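Local structure of rieske iron-sulfur protein soxF (Sulfolobus acidocaldarius, 1JM1) at residues 16-21 and 160-165; 28-33 and 198-203; 48-53 and 82-87; 55-60 and 132-137; 76-81 and 150-155. The protein carries a Rieske-type [2Fe-2S] cluster and probably passes electrons in the respiratory chain of this archaeon, as part of a quinol oxidase. All coordinates share one frame; numbering follows the deposited sequence. Where two conformers were deposited one is given.

Interaction 1. Residues 16-21 and 160-165; sequences ANIQQV and GDIYAV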
# COMPACT_ATOMS: atom_id res chain seq x y z
N ALA A 16 -7.94 10.37 -2.75
CA ALA A 16 -8.71 11.06 -1.73
C ALA A 16 -8.09 12.44 -1.53
O ALA A 16 -6.92 12.64 -1.85
CB ALA A 16 -8.69 10.34 -0.39
N ASN A 17 -8.84 13.36 -0.95
CA ASN A 17 -8.26 14.59 -0.45
C ASN A 17 -7.69 14.35 0.93
O ASN A 17 -8.23 13.55 1.70
CB ASN A 17 -9.37 15.67 -0.42
CG ASN A 17 -8.78 17.05 -0.13
OD1 ASN A 17 -8.63 17.43 1.03
ND2 ASN A 17 -8.45 17.75 -1.19
N ILE A 18 -6.63 15.08 1.28
CA ILE A 18 -6.08 14.99 2.64
C ILE A 18 -7.12 15.18 3.70
O ILE A 18 -7.06 14.55 4.74
CB ILE A 18 -4.92 16.02 2.79
CG1 ILE A 18 -4.19 15.88 4.12
CG2 ILE A 18 -5.38 17.46 2.64
CD1 ILE A 18 -3.44 14.55 4.24
N GLN A 19 -8.12 16.05 3.47
CA GLN A 19 -9.13 16.27 4.53
C GLN A 19 -10.03 15.08 4.73
O GLN A 19 -10.55 14.88 5.81
CB GLN A 19 -9.95 17.51 4.24
CG GLN A 19 -9.15 18.78 4.44
CD GLN A 19 -8.55 18.94 5.78
OE1 GLN A 19 -9.18 18.55 6.77
NE2 GLN A 19 -7.33 19.44 5.84
N GLN A 20 -10.26 14.26 3.69
CA GLN A 20 -11.02 13.02 3.85
C GLN A 20 -10.24 12.07 4.74
O GLN A 20 -10.82 11.38 5.61
CB GLN A 20 -11.36 12.42 2.49
CG GLN A 20 -12.32 13.24 1.67
CD GLN A 20 -12.47 12.79 0.25
OE1 GLN A 20 -11.56 12.70 -0.52
NE2 GLN A 20 -13.68 12.41 -0.13
N VAL A 21 -8.93 11.97 4.55
CA VAL A 21 -8.10 11.09 5.37
C VAL A 21 -8.07 11.58 6.79
O VAL A 21 -8.32 10.83 7.73
CB VAL A 21 -6.70 10.94 4.74
CG1 VAL A 21 -5.80 10.13 5.68
CG2 VAL A 21 -6.73 10.37 3.36
N GLY A 160 -4.78 19.81 -2.12
CA GLY A 160 -4.89 18.83 -1.05
C GLY A 160 -5.16 17.41 -1.55
O GLY A 160 -5.27 16.50 -0.72
N ASP A 161 -5.27 17.18 -2.84
CA ASP A 161 -5.58 15.86 -3.35
C ASP A 161 -4.35 14.99 -3.39
O ASP A 161 -3.24 15.40 -3.74
CB ASP A 161 -6.21 15.99 -4.73
CG ASP A 161 -7.65 16.52 -4.66
OD1 ASP A 161 -8.33 16.35 -3.66
OD2 ASP A 161 -8.03 17.13 -5.70
N ILE A 162 -4.56 13.73 -3.00
CA ILE A 162 -3.55 12.66 -3.02
C ILE A 162 -3.79 11.76 -4.20
O ILE A 162 -4.90 11.21 -4.34
CB ILE A 162 -3.63 11.83 -1.71
CG1 ILE A 162 -3.40 12.69 -0.48
CG2 ILE A 162 -2.66 10.66 -1.76
CD1 ILE A 162 -3.91 12.07 0.82
N TYR A 163 -2.78 11.63 -5.04
CA TYR A 163 -2.85 10.82 -6.25
C TYR A 163 -1.95 9.58 -6.12
O TYR A 163 -0.84 9.67 -5.59
CB TYR A 163 -2.36 11.63 -7.46
CG TYR A 163 -3.30 12.75 -7.84
CD1 TYR A 163 -3.23 13.99 -7.23
CD2 TYR A 163 -4.32 12.55 -8.75
CE1 TYR A 163 -4.11 14.98 -7.59
CE2 TYR A 163 -5.21 13.53 -9.10
CZ TYR A 163 -5.13 14.77 -8.50
OH TYR A 163 -5.99 15.73 -8.87
N ALA A 164 -2.42 8.47 -6.68
CA ALA A 164 -1.58 7.32 -6.94
C ALA A 164 -1.02 7.46 -8.35
O ALA A 164 -1.75 7.77 -9.28
CB ALA A 164 -2.41 6.03 -6.82
N VAL A 165 0.29 7.26 -8.47
CA VAL A 165 1.01 7.53 -9.74
C VAL A 165 1.90 6.41 -10.21
O VAL A 165 2.45 6.50 -11.32
CB VAL A 165 1.79 8.86 -9.66
CG1 VAL A 165 0.82 10.01 -9.43
CG2 VAL A 165 2.89 8.82 -8.61
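Three hydrogen bonds join N17 and its neighbours to G160 and the strand that starts at D161. Two are backbone bonds: I162 N gives to A16 O at 2.8 Å, and I18 N gives to G160 O at 2.8 Å. The third is a side-chain bond, N17 ND2 to D161 OD1, again 2.8 Å and fairly straight (160° at the hydrogen). N17 holds CG anti to its own N (chi1 -170°), which carries the amide across to D161. The amide and carboxylate stand nearly perpendicular, 88° apart; OD1 lies near the plane of the N17 amide, and the bond reaches it from above the carboxylate plane. ND2 has a second acceptor in T159 O, just before the turn.

A16 and N17 pair antiparallel with I162 and D161, at the edge of a three-stranded antiparallel sheet, and the chain then turns directly into helix 18-28. N17 is the N-cap of that helix: its OD1 accepts from Q19 N, and Q20 OE1 accepts from N17 N at 2.8 Å, which completes a capping box. Both ends of the N17 amide are thus engaged, which fixes its rotation.

Apolar contact is lighter. I162 points CD1 under the first turn of the helix, where it meets I18 CD1 at 4.3 Å and V21 CG2 at 4.2 Å; I87 and Y155 pack against the same isoleucine. I18 lays CG2 over G160, 3.5 Å from its carbonyl O. G160 has a positive phi, and a CB there would crowd both N17 ND2 and I18 CG2.

Interaction 2. Residues 28-33 and 198-203; sequences SGCAVY and NPSCSN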
# COMPACT_ATOMS: atom_id res chain seq x y z
N SER A 28 -13.01 8.45 13.54
CA SER A 28 -13.13 7.00 13.74
C SER A 28 -11.88 6.38 14.29
O SER A 28 -11.84 5.25 14.74
CB SER A 28 -13.50 6.33 12.39
OG SER A 28 -12.37 6.27 11.55
N GLY A 29 -10.74 7.08 14.19
CA GLY A 29 -9.48 6.51 14.57
C GLY A 29 -8.89 5.61 13.49
O GLY A 29 -7.79 5.05 13.76
N CYS A 30 -9.48 5.48 12.36
CA CYS A 30 -9.04 4.53 11.34
C CYS A 30 -8.02 5.19 10.42
O CYS A 30 -8.36 6.13 9.75
CB CYS A 30 -10.25 4.03 10.59
SG CYS A 30 -9.85 2.82 9.34
N ALA A 31 -6.75 4.67 10.45
CA ALA A 31 -5.65 5.26 9.68
C ALA A 31 -5.40 4.60 8.37
O ALA A 31 -4.35 4.88 7.74
CB ALA A 31 -4.37 5.20 10.53
N VAL A 32 -6.29 3.72 7.92
CA VAL A 32 -6.17 2.97 6.67
C VAL A 32 -7.32 3.36 5.77
O VAL A 32 -8.46 3.48 6.22
CB VAL A 32 -6.25 1.42 7.00
CG1 VAL A 32 -6.25 0.58 5.84
CG2 VAL A 32 -5.04 1.08 7.94
N TYR A 33 -7.04 3.54 4.45
CA TYR A 33 -8.03 4.03 3.51
C TYR A 33 -7.89 3.23 2.24
O TYR A 33 -6.88 3.35 1.52
CB TYR A 33 -7.84 5.52 3.27
CG TYR A 33 -8.89 6.25 2.55
CD1 TYR A 33 -9.89 6.94 3.22
CD2 TYR A 33 -8.96 6.23 1.14
CE1 TYR A 33 -10.89 7.62 2.55
CE2 TYR A 33 -9.96 6.95 0.49
CZ TYR A 33 -10.90 7.61 1.23
OH TYR A 33 -11.89 8.39 0.58
N ASN A 198 -14.71 2.66 3.43
CA ASN A 198 -13.97 3.46 4.39
C ASN A 198 -14.95 4.23 5.26
O ASN A 198 -15.88 4.83 4.69
CB ASN A 198 -13.04 4.44 3.68
CG ASN A 198 -12.00 3.72 2.82
OD1 ASN A 198 -11.29 2.83 3.33
ND2 ASN A 198 -11.90 4.10 1.58
N PRO A 199 -14.77 4.30 6.56
CA PRO A 199 -13.77 3.63 7.35
C PRO A 199 -14.11 2.16 7.55
O PRO A 199 -15.27 1.85 7.72
CB PRO A 199 -13.70 4.37 8.70
CG PRO A 199 -15.13 4.84 8.84
CD PRO A 199 -15.65 5.15 7.44
N SER A 200 -13.09 1.32 7.58
CA SER A 200 -13.25 -0.11 7.71
C SER A 200 -12.63 -0.69 8.96
O SER A 200 -12.75 -1.91 9.19
CB SER A 200 -12.56 -0.74 6.46
OG SER A 200 -11.12 -0.47 6.57
N CYS A 201 -11.87 0.06 9.73
CA CYS A 201 -11.05 -0.54 10.79
C CYS A 201 -11.91 -1.14 11.88
O CYS A 201 -13.01 -0.65 12.23
CB CYS A 201 -10.15 0.50 11.44
SG CYS A 201 -8.85 1.20 10.42
N SER A 202 -11.37 -2.17 12.45
CA SER A 202 -11.95 -2.82 13.63
C SER A 202 -10.76 -3.23 14.51
O SER A 202 -9.63 -3.34 14.05
CB SER A 202 -12.80 -4.01 13.30
OG SER A 202 -11.98 -5.02 12.65
N ASN A 203 -10.99 -3.38 15.81
CA ASN A 203 -9.96 -3.89 16.70
C ASN A 203 -9.98 -5.43 16.75
O ASN A 203 -11.06 -6.04 17.00
CB ASN A 203 -10.13 -3.36 18.13
CG ASN A 203 -9.67 -1.90 18.12
OD1 ASN A 203 -8.65 -1.54 17.58
ND2 ASN A 203 -10.51 -1.07 18.73
O HOH W 1 -10.87 2.13 5.91
O HOH W 2 -14.03 5.96 0.61
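A disulfide, C30 to C201, ties the loop between helix 18-28 and strand 32-36 to the C-terminal tail. The SG atoms are 2.2 Å apart with chi3 at 67°. C30 sends SG anti to its backbone N (chi1 -179°), toward C201. Beside the bridge P199, which follows a cis peptide, rests CB on C30 CB at 3.9 Å. S28 OG accepts from C30 N in an ST turn and is also held by Q24 O.

Further along, the amide of N198 lies over one face of the Y33 ring, its plane 19° from the ring's, with ND2 3.5 Å above the centre. The other end of this amide, OD1, accepts from F34 N and from a water that also gives to V32 O and accepts a hydrogen bond from S200 OG. A serine in place of Y33 would probably leave the N198 amide without the flat surface it lies on and open a gap beneath it.

Around the contact, Q24 of helix 18-28 touches Y33, N198 and P199 and gives its amide to C30 O and V32 O; V32 and Y33 pack on strand 43-48, while S202 pairs with the chain at 104-106.

Interaction 3. Residues 48-53 and 82-87; sequences DLQALT and GPNGTI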
# COMPACT_ATOMS: atom_id res chain seq x y z
N ASP A 48 -1.66 6.26 7.11
CA ASP A 48 -0.92 7.32 7.79
C ASP A 48 -0.10 6.64 8.84
O ASP A 48 -0.61 6.21 9.90
CB ASP A 48 -1.81 8.40 8.33
CG ASP A 48 -0.99 9.52 8.97
OD1 ASP A 48 0.06 9.30 9.54
OD2 ASP A 48 -1.53 10.67 9.01
N LEU A 49 1.23 6.47 8.58
CA LEU A 49 2.06 5.71 9.49
C LEU A 49 2.26 6.41 10.81
O LEU A 49 2.54 5.70 11.82
CB LEU A 49 3.37 5.30 8.87
CG LEU A 49 3.30 4.21 7.78
CD1 LEU A 49 4.67 3.90 7.22
CD2 LEU A 49 2.71 2.89 8.30
N GLN A 50 2.15 7.71 10.89
CA GLN A 50 2.25 8.41 12.19
C GLN A 50 0.99 8.20 12.99
O GLN A 50 1.06 7.94 14.20
CB GLN A 50 2.56 9.89 11.92
CG GLN A 50 2.63 10.69 13.25
CD GLN A 50 3.13 12.13 12.96
OE1 GLN A 50 3.99 12.50 13.69
NE2 GLN A 50 2.52 12.85 12.10
N ALA A 51 -0.20 8.31 12.38
CA ALA A 51 -1.40 8.01 13.11
C ALA A 51 -1.40 6.57 13.61
O ALA A 51 -1.81 6.28 14.74
CB ALA A 51 -2.64 8.30 12.24
N LEU A 52 -0.89 5.67 12.80
CA LEU A 52 -0.88 4.26 13.15
C LEU A 52 0.07 3.96 14.34
O LEU A 52 -0.30 3.27 15.27
CB LEU A 52 -0.51 3.42 11.94
CG LEU A 52 -0.58 1.91 12.16
CD1 LEU A 52 -2.03 1.45 12.20
CD2 LEU A 52 0.22 1.19 11.06
N THR A 53 1.33 4.42 14.21
CA THR A 53 2.41 4.01 15.10
C THR A 53 2.70 5.01 16.20
O THR A 53 3.43 4.65 17.16
CB THR A 53 3.74 3.78 14.33
OG1 THR A 53 4.25 5.02 13.87
CG2 THR A 53 3.60 2.81 13.18
N GLY A 82 1.59 14.51 1.89
CA GLY A 82 0.69 15.38 2.60
C GLY A 82 1.43 16.29 3.53
O GLY A 82 2.66 16.22 3.68
N PRO A 83 0.70 17.17 4.23
CA PRO A 83 1.37 18.22 5.05
C PRO A 83 2.20 17.66 6.19
O PRO A 83 3.07 18.39 6.64
CB PRO A 83 0.19 19.06 5.59
CG PRO A 83 -0.92 18.73 4.70
CD PRO A 83 -0.75 17.37 4.18
N ASN A 84 1.93 16.48 6.69
CA ASN A 84 2.74 15.88 7.73
C ASN A 84 3.83 14.99 7.17
O ASN A 84 4.71 14.55 7.92
CB ASN A 84 1.88 15.03 8.68
CG ASN A 84 0.79 15.86 9.33
OD1 ASN A 84 1.14 16.89 9.93
ND2 ASN A 84 -0.45 15.50 9.09
N GLY A 85 3.79 14.66 5.89
CA GLY A 85 4.77 13.78 5.27
C GLY A 85 4.63 12.31 5.65
O GLY A 85 5.62 11.60 5.47
N THR A 86 3.48 11.86 6.11
CA THR A 86 3.38 10.56 6.76
C THR A 86 2.45 9.58 6.07
O THR A 86 2.20 8.52 6.63
CB THR A 86 2.97 10.76 8.23
OG1 THR A 86 1.75 11.50 8.24
CG2 THR A 86 4.06 11.48 9.02
N ILE A 87 1.92 9.91 4.89
CA ILE A 87 0.98 9.03 4.20
C ILE A 87 1.68 8.22 3.13
O ILE A 87 2.37 8.79 2.25
CB ILE A 87 -0.19 9.83 3.62
CG1 ILE A 87 -0.99 10.48 4.76
CG2 ILE A 87 -1.06 8.91 2.77
CD1 ILE A 87 -1.96 11.48 4.34
O HOH W 3 -1.33 13.09 7.49
O HOH W 4 4.57 14.83 10.95
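D48 OD1 gathers the polar contacts: T86 OG1 donates to it at 3.1 Å and A51 N at 3.0 Å, from opposite faces of the carboxylate plane, and Q50 N adds a weak bond. Two firm grips from the two faces hold the carboxylate in its rotation. With CG anti to the backbone N (chi1 -177°), the acid turns back over the start of its own helix and still reaches T86. D48 OD2 accepts from a water that in turn accepts from N84 ND2, and L49 N reaches T86 O at 3.0 Å.

D48 is therefore the N-cap of the short helix 49-53, while across from it a type I turn, G82 to G85, leads into strand 87-91. D48 pairs with I87 at a non-hydrogen-bonded antiparallel position, at the end of strand 43-48. Were D48 replaced by an alanine, T86 OG1 and the A51 N-H would probably lose their shared acceptor and the helix its cap.

Packing lies beyond. Q50, extended past CG, crosses T86 at a slant: its CB sits 3.6 Å from T86 CG2 and NE2 3.7 Å from the same methyl. D48 CB meets I87 CG1 at 4.2 Å, and I25 of helix 18-28 backs the aspartate.

Interaction 4. Residues 55-60 and 132-137; sequences QQITEI and ALKDGG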
# COMPACT_ATOMS: atom_id res chain seq x y z
N GLN A 55 4.79 7.42 15.67
CA GLN A 55 6.11 7.80 15.21
C GLN A 55 6.04 8.63 13.95
O GLN A 55 5.23 8.36 13.07
CB GLN A 55 7.00 6.60 14.95
CG GLN A 55 7.23 5.70 16.12
CD GLN A 55 8.13 4.52 15.81
OE1 GLN A 55 7.83 3.38 16.17
NE2 GLN A 55 9.23 4.73 15.10
N GLN A 56 6.92 9.63 13.86
CA GLN A 56 6.93 10.50 12.68
C GLN A 56 7.65 9.85 11.56
O GLN A 56 8.81 10.21 11.25
CB GLN A 56 7.59 11.83 13.12
CG GLN A 56 7.35 12.97 12.12
CD GLN A 56 8.06 14.30 12.31
OE1 GLN A 56 7.47 15.37 12.07
NE2 GLN A 56 9.30 14.29 12.82
N ILE A 57 7.10 8.94 10.88
CA ILE A 57 7.69 8.21 9.76
C ILE A 57 7.38 8.97 8.49
O ILE A 57 6.21 9.04 8.07
CB ILE A 57 7.19 6.75 9.73
CG1 ILE A 57 7.57 5.99 11.04
CG2 ILE A 57 7.74 6.04 8.51
CD1 ILE A 57 6.61 4.83 11.24
N THR A 58 8.41 9.51 7.86
CA THR A 58 8.25 10.38 6.70
C THR A 58 8.95 9.84 5.46
O THR A 58 8.78 10.42 4.39
CB THR A 58 8.71 11.81 6.94
OG1 THR A 58 10.08 11.82 7.27
CG2 THR A 58 7.94 12.46 8.11
N GLU A 59 9.71 8.76 5.55
CA GLU A 59 10.42 8.21 4.39
C GLU A 59 10.74 6.75 4.73
O GLU A 59 11.16 6.46 5.84
CB GLU A 59 11.68 9.03 4.17
CG GLU A 59 12.47 8.63 2.93
CD GLU A 59 13.64 9.58 2.68
OE1 GLU A 59 14.08 10.34 3.56
OE2 GLU A 59 14.13 9.60 1.54
N ILE A 60 10.53 5.89 3.74
CA ILE A 60 10.78 4.45 3.90
C ILE A 60 11.61 4.04 2.67
O ILE A 60 11.56 4.67 1.60
CB ILE A 60 9.54 3.64 4.07
CG1 ILE A 60 8.67 3.61 2.82
CG2 ILE A 60 8.72 4.11 5.27
CD1 ILE A 60 7.35 2.90 2.93
N ALA A 132 6.86 -5.54 6.96
CA ALA A 132 7.21 -4.43 7.82
C ALA A 132 7.02 -3.15 7.02
O ALA A 132 7.89 -2.72 6.26
CB ALA A 132 8.62 -4.59 8.31
N LEU A 133 5.83 -2.52 7.14
CA LEU A 133 5.50 -1.37 6.29
C LEU A 133 6.46 -0.21 6.49
O LEU A 133 6.81 0.47 5.52
CB LEU A 133 4.06 -0.92 6.56
CG LEU A 133 2.98 -1.99 6.39
CD1 LEU A 133 1.60 -1.33 6.53
CD2 LEU A 133 3.09 -2.72 5.05
N LYS A 134 6.89 0.07 7.73
CA LYS A 134 7.75 1.21 7.94
C LYS A 134 9.19 0.90 7.44
O LYS A 134 9.98 1.83 7.34
CB LYS A 134 7.49 1.71 9.32
CG LYS A 134 8.12 1.09 10.44
CD LYS A 134 7.83 1.91 11.75
CE LYS A 134 8.04 1.10 13.03
NZ LYS A 134 9.50 0.72 13.12
N ASP A 135 9.50 -0.33 7.09
CA ASP A 135 10.74 -0.73 6.49
C ASP A 135 10.57 -1.02 5.00
O ASP A 135 11.37 -1.71 4.38
CB ASP A 135 11.38 -1.89 7.25
CG ASP A 135 11.73 -1.52 8.67
OD1 ASP A 135 11.43 -2.30 9.58
OD2 ASP A 135 12.33 -0.42 8.88
N GLY A 136 9.54 -0.43 4.36
CA GLY A 136 9.37 -0.55 2.94
C GLY A 136 8.65 -1.78 2.48
O GLY A 136 8.68 -2.12 1.30
N GLY A 137 7.94 -2.47 3.40
CA GLY A 137 7.18 -3.66 3.06
C GLY A 137 7.95 -4.95 3.04
O GLY A 137 7.44 -5.96 2.59
O HOH W 5 10.87 3.27 13.69
O HOH W 6 9.46 0.84 15.78
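K134 lies against I57 and Q55, with the aliphatic part of its chain doing the touching. I57 CD1 approaches the middle of the lysine, close to CD, and the two side chains cross at about a right angle; both residues were modelled in two conformers, so the very short spacing there is doubtful. Further out, in the conformer given, K134 CE comes 3.9 Å from Q55 OE1. In that same conformer the ammonium and the amide meet through two waters: one accepts from Q55 NE2 (2.6 Å) and from K134 NZ, the other gives to Q55 OE1 and accepts from K134 NZ (2.7 Å).

Deeper in, I60 packs against backbone. Its CG2 is 3.3 Å from K134 O, and its CD1 is 3.6 Å from L133 O. CG1 is wedged between the backbone N and the carbonyl carbon (chi1 68°), which leaves CD1 reaching out over the turn.

The turn is shaped by its own bonds: A132 O accepts from D135 N and G137 N, one from each face of its plane, and L133 O takes G136 N. Behind the isoleucines, L49 backs I57 and K134, while F88 and F90 also touch I60. The turn 132-137 links strands 130-132 and 138-141 within the Rieske domain, just after the cluster-pocket residues C124, C126, H127, G128 and S129, and the contact sets it against the loop 55-58 and I60 of strand 59-61; L133 lies about 12 Å from the [2Fe-2S] cluster and K134 about 6 Å from a bound magnesium ion, measured from their side chains.

Interaction 5. Residues 76-81 and 150-155; sequences QTIKGV and IVILDY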
# COMPACT_ATOMS: atom_id res chain seq x y z
N GLN A 76 14.91 5.32 -4.92
CA GLN A 76 15.64 4.76 -3.78
C GLN A 76 14.82 4.71 -2.52
O GLN A 76 15.01 3.78 -1.70
CB GLN A 76 16.93 5.59 -3.50
CG GLN A 76 17.92 5.44 -4.61
CD GLN A 76 19.12 6.33 -4.35
OE1 GLN A 76 19.95 5.99 -3.49
NE2 GLN A 76 19.17 7.40 -5.07
N THR A 77 13.97 5.69 -2.30
CA THR A 77 13.15 5.82 -1.12
C THR A 77 11.81 6.35 -1.52
O THR A 77 11.64 6.96 -2.57
CB THR A 77 13.75 6.71 -0.05
OG1 THR A 77 13.62 8.07 -0.54
CG2 THR A 77 15.22 6.38 0.28
N ILE A 78 10.83 6.06 -0.68
CA ILE A 78 9.45 6.53 -0.84
C ILE A 78 9.19 7.56 0.24
O ILE A 78 9.29 7.25 1.44
CB ILE A 78 8.46 5.37 -0.74
CG1 ILE A 78 8.74 4.27 -1.75
CG2 ILE A 78 7.01 5.91 -0.88
CD1 ILE A 78 8.73 4.63 -3.07
N LYS A 79 8.89 8.77 -0.18
CA LYS A 79 8.57 9.82 0.79
C LYS A 79 7.10 9.78 1.11
O LYS A 79 6.23 9.64 0.24
CB LYS A 79 8.94 11.22 0.21
CG LYS A 79 10.53 11.37 0.14
CD LYS A 79 11.01 12.74 -0.08
CE LYS A 79 12.53 12.85 0.01
NZ LYS A 79 13.13 11.70 -0.72
N GLY A 80 6.77 9.93 2.39
CA GLY A 80 5.40 10.08 2.80
C GLY A 80 4.85 11.40 2.27
O GLY A 80 5.59 12.39 2.14
N VAL A 81 3.55 11.44 2.00
CA VAL A 81 2.96 12.61 1.39
C VAL A 81 1.96 13.31 2.32
O VAL A 81 1.54 12.78 3.37
CB VAL A 81 2.31 12.29 0.02
CG1 VAL A 81 3.34 11.64 -0.90
CG2 VAL A 81 1.05 11.45 0.17
N ILE A 150 4.67 -1.24 -2.97
CA ILE A 150 4.31 0.12 -2.60
C ILE A 150 3.64 0.81 -3.78
O ILE A 150 4.11 0.71 -4.91
CB ILE A 150 5.55 0.92 -2.13
CG1 ILE A 150 6.11 0.28 -0.87
CG2 ILE A 150 5.25 2.39 -1.94
CD1 ILE A 150 7.51 0.79 -0.48
N VAL A 151 2.57 1.53 -3.49
CA VAL A 151 1.92 2.42 -4.43
C VAL A 151 2.52 3.82 -4.21
O VAL A 151 2.43 4.38 -3.11
CB VAL A 151 0.40 2.43 -4.24
CG1 VAL A 151 -0.24 3.43 -5.22
CG2 VAL A 151 -0.17 1.03 -4.43
N ILE A 152 3.15 4.33 -5.25
CA ILE A 152 3.79 5.65 -5.19
C ILE A 152 2.70 6.71 -5.25
O ILE A 152 1.80 6.64 -6.10
CB ILE A 152 4.82 5.78 -6.32
CG1 ILE A 152 5.81 4.61 -6.25
CG2 ILE A 152 5.49 7.16 -6.25
CD1 ILE A 152 6.50 4.49 -7.60
N LEU A 153 2.77 7.67 -4.32
CA LEU A 153 1.81 8.74 -4.21
C LEU A 153 2.42 10.07 -4.55
O LEU A 153 3.62 10.30 -4.39
CB LEU A 153 1.27 8.79 -2.77
CG LEU A 153 0.62 7.52 -2.23
CD1 LEU A 153 0.22 7.74 -0.77
CD2 LEU A 153 -0.58 7.10 -3.08
N ASP A 154 1.55 10.99 -4.95
CA ASP A 154 1.89 12.39 -5.20
C ASP A 154 0.78 13.24 -4.55
O ASP A 154 -0.40 13.09 -4.89
CB ASP A 154 2.00 12.66 -6.67
CG ASP A 154 2.44 14.06 -7.03
OD1 ASP A 154 3.04 14.72 -6.19
OD2 ASP A 154 2.29 14.44 -8.21
N TYR A 155 1.13 14.19 -3.73
CA TYR A 155 0.21 15.11 -3.10
C TYR A 155 0.28 16.45 -3.86
O TYR A 155 1.34 17.03 -4.00
CB TYR A 155 0.60 15.27 -1.62
CG TYR A 155 -0.12 16.35 -0.88
CD1 TYR A 155 -1.46 16.20 -0.44
CD2 TYR A 155 0.51 17.52 -0.55
CE1 TYR A 155 -2.09 17.20 0.28
CE2 TYR A 155 -0.13 18.51 0.15
CZ TYR A 155 -1.43 18.39 0.51
OH TYR A 155 -2.15 19.38 1.17
O HOH W 7 6.17 10.46 -2.49
O HOH W 8 5.10 8.34 -2.71
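V81 fills the hollow between L153 and Y155, with both methyls turned down onto the strand below. CG2 meets L153 CD1 at 3.9 Å, CG1 lies 3.7 Å from L153 O, and each methyl is 4.0 Å from L153 CB, so the leucine's base sits in the fork of the valine. The two side chains cross at about a right angle. On the other flank V81 CB touches Y155 CB at 3.8 Å; the tyrosine puts CG anti to its N (chi1 171°), and its ring leads away, so the valine meets the root of that side chain.

At the opposite end I78 drops between I150 and I152. Its CG1 rests 3.9 Å from I150 CD1, and its CG2 faces I150 CG2 at 4.1 Å, the two isoleucines sliding past each other in opposite directions. In the I152 conformer given, I78 CD1 comes 4.3 Å from I152 CG1.

No direct hydrogen bond spans the segments. Between the two apolar patches the backbones stand apart, and waters lie there: one approaches both K79 O and L153 O, and another accepts from L153 N.

Residues 78-81 run about 35° from the direction of 150-155, one on each side of this apolar layer. Strand 77-79 pairs with strand 59-61, and V81 bonds with I87 at the start of strand 87-91. Strand 151-155 is an edge strand of its three-stranded sheet, beside 161-167, and L153 leans on I87, A89 and L46 of the neighbouring sheet.

From the N terminus, strand 13-17 and helix 18-28 come first; interaction 1 holds their junction to the start of strand 161-167, closing a loop of 138 residues that encloses interactions 3, 4 and 5. The chain then enters 28-33, where interaction 2 closes the longest loop, reaching the C-terminal tail; it crosses interaction 1 and also encloses 3, 4 and 5. Interaction 3 closes the shortest loop, from helix 49-53 to 82-87, and interactions 4 and 5 each cross it and one another. Strands 59-61 and 77-79 join 4 to 5, strands 151-155 and 161-167 join 5 to 1, and I18 packing on I87 joins 1 to 3.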